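Local coordinates for acetone carboxylase alpha subunit (PDB 5M45), which belongs to the hydantoinase B/oxoprolinase family and serves as the alpha subunit of a six-chain, manganese-containing carboxylase assembly, at residues E457-G462 against A477-E482. Residues are numbered along the deposited sequence; the frame is centred on the assembly and turned at random.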
loop_
_atom_site.group_PDB
_atom_site.type_symbol
_atom_site.label_atom_id
_atom_site.label_comp_id
_atom_site.label_asym_id
_atom_site.label_seq_id
_atom_site.Cartn_x
_atom_site.Cartn_y
_atom_site.Cartn_z
ATOM N N GLU A 457 -24.317 9.766 7.216
ATOM C CA GLU A 457 -25.602 10.467 7.090
ATOM C C GLU A 457 -26.239 10.133 5.726
ATOM O O GLU A 457 -27.452 10.076 5.672
ATOM C CB GLU A 457 -25.466 12.003 7.286
ATOM C CG GLU A 457 -25.355 12.391 8.760
ATOM C CD GLU A 457 -25.447 13.882 9.046
ATOM O OE1 GLU A 457 -25.037 14.738 8.220
ATOM O OE2 GLU A 457 -25.958 14.196 10.158
ATOM N N CYS A 458 -25.440 9.855 4.673
ATOM C CA CYS A 458 -25.991 9.518 3.361
ATOM C C CYS A 458 -26.312 8.010 3.188
ATOM O O CYS A 458 -26.437 7.511 2.045
ATOM C CB CYS A 458 -25.138 10.058 2.202
ATOM S SG CYS A 458 -23.379 9.595 2.309
ATOM N N ALA A 459 -26.477 7.313 4.317
ATOM C CA ALA A 459 -27.306 6.133 4.401
ATOM C C ALA A 459 -28.796 6.441 4.376
ATOM O O ALA A 459 -29.602 5.500 4.217
ATOM C CB ALA A 459 -26.964 5.301 5.673
ATOM N N ALA A 460 -29.169 7.724 4.546
ATOM C CA ALA A 460 -30.559 8.150 4.757
ATOM C C ALA A 460 -30.945 9.227 3.743
ATOM O O ALA A 460 -31.066 10.404 4.073
ATOM C CB ALA A 460 -30.717 8.651 6.187
ATOM N N ASN A 461 -31.063 8.819 2.477
ATOM C CA ASN A 461 -31.459 9.697 1.379
ATOM C C ASN A 461 -32.944 9.494 1.047
ATOM O O ASN A 461 -33.560 8.523 1.487
ATOM C CB ASN A 461 -30.653 9.376 0.122
ATOM C CG ASN A 461 -29.175 9.259 0.377
ATOM O OD1 ASN A 461 -28.466 10.277 0.593
ATOM N ND2 ASN A 461 -28.673 7.991 0.383
ATOM N N GLY A 462 -33.494 10.361 0.205
ATOM C CA GLY A 462 -34.865 10.190 -0.268
ATOM C C GLY A 462 -35.027 8.954 -1.152
ATOM O O GLY A 462 -34.064 8.515 -1.804
ATOM N N ALA A 477 -30.722 3.936 1.289
ATOM C CA ALA A 477 -29.731 3.951 0.220
ATOM C C ALA A 477 -29.907 2.678 -0.592
ATOM O O ALA A 477 -30.305 1.653 -0.054
ATOM C CB ALA A 477 -28.330 4.022 0.806
ATOM N N ILE A 478 -29.597 2.716 -1.874
ATOM C CA ILE A 478 -29.663 1.481 -2.722
ATOM C C ILE A 478 -28.835 0.301 -2.149
ATOM O O ILE A 478 -29.271 -0.833 -2.230
ATOM C CB ILE A 478 -29.291 1.777 -4.188
ATOM C CG1 ILE A 478 -29.517 0.554 -5.106
ATOM C CG2 ILE A 478 -27.852 2.240 -4.339
ATOM C CD1 ILE A 478 -30.956 0.082 -5.152
ATOM N N TRP A 479 -27.679 0.593 -1.546
ATOM C CA TRP A 479 -26.803 -0.440 -0.971
ATOM C C TRP A 479 -27.206 -0.945 0.437
ATOM O O TRP A 479 -26.559 -1.850 0.982
ATOM C CB TRP A 479 -25.291 -0.006 -1.004
ATOM C CG TRP A 479 -25.030 1.430 -0.713
ATOM C CD1 TRP A 479 -24.753 2.411 -1.632
ATOM C CD2 TRP A 479 -25.079 2.088 0.554
ATOM N NE1 TRP A 479 -24.608 3.619 -1.023
ATOM C CE2 TRP A 479 -24.790 3.463 0.326
ATOM C CE3 TRP A 479 -25.294 1.645 1.867
ATOM C CZ2 TRP A 479 -24.751 4.399 1.349
ATOM C CZ3 TRP A 479 -25.262 2.582 2.898
ATOM C CH2 TRP A 479 -24.978 3.942 2.630
ATOM N N ASN A 480 -28.231 -0.349 1.058
ATOM C CA ASN A 480 -28.815 -0.834 2.314
ATOM C C ASN A 480 -30.179 -0.155 2.541
ATOM O O ASN A 480 -30.231 1.076 2.916
ATOM C CB ASN A 480 -27.888 -0.582 3.545
ATOM C CG ASN A 480 -28.435 -1.233 4.837
ATOM O OD1 ASN A 480 -29.598 -1.735 4.893
ATOM N ND2 ASN A 480 -27.608 -1.233 5.891
ATOM N N PRO A 481 -31.292 -0.895 2.319
ATOM C CA PRO A 481 -32.616 -0.292 2.481
ATOM C C PRO A 481 -33.001 0.021 3.951
ATOM O O PRO A 481 -33.966 0.793 4.174
ATOM C CB PRO A 481 -33.547 -1.338 1.823
ATOM C CG PRO A 481 -32.858 -2.659 2.091
ATOM C CD PRO A 481 -31.382 -2.329 1.971
ATOM N N GLU A 482 -32.293 -0.574 4.931
ATOM C CA GLU A 482 -32.510 -0.255 6.359
ATOM C C GLU A 482 -31.738 1.010 6.741
ATOM O O GLU A 482 -30.724 0.971 7.447
ATOM C CB GLU A 482 -32.132 -1.450 7.266
ATOM C CG GLU A 482 -33.017 -2.653 7.077
ATOM C CD GLU A 482 -32.559 -3.896 7.871
ATOM O OE1 GLU A 482 -32.815 -3.997 9.102
ATOM O OE2 GLU A 482 -31.950 -4.804 7.257
HETATM O O HOH W 1 -28.840 2.813 4.268
#
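W479 reaches from its turn to the backbone of C458 and A459, and its side chain illustrates how one indole can join two parts of a long, irregular loop. Its CB leaves the third position of the type I turn A477–N480. A chi1 of 39° sets CG beside both the backbone N and the carbonyl carbon, folding the indole back over the turn's own first residue. The methyl of A477 therefore lies against one ring face, 3.5 Å from the plane and over its centre. Along the five-membered ring, NE1 finds its polar partner outside the two segments, in T435 OG1. The far end of the six-membered ring makes the crossing: CZ2 approaches C458 O obliquely at 3.6 Å, and CH2 comes to 3.7 Å from A459 CA while also touching the A459 methyl.

The carbonyl that CZ2 meets is held by N461, whose ND2 donates to C458 O over 2.8 Å from above the carbonyl plane, 53° out of it. With CG anti to the carbonyl carbon (chi1 -48°), the amide of N461 turns back to this oxygen; ND2 also bonds A476 O and packs on A477 CB. No direct hydrogen bond spans the segments. Instead a water lies between their backbones, within hydrogen-bonding distance of both carbonyl oxygens, 2.8 Å from A459 O and 2.6 Å from N480 O. Beyond it, N480 OD1 accepts from E482 N in an Asx turn, while its ND2 is held by E89.

The W479 side chain lies about 4 Å from an acetate, probably from the crystallisation liquor, and about 7 Å from the manganese. This buried meeting of a short 3-10 segment and a type I turn, joined by the indole and a water, thus borders the manganese site of H150, D153 and H175 within the hydantoinase B/oxoprolinase region.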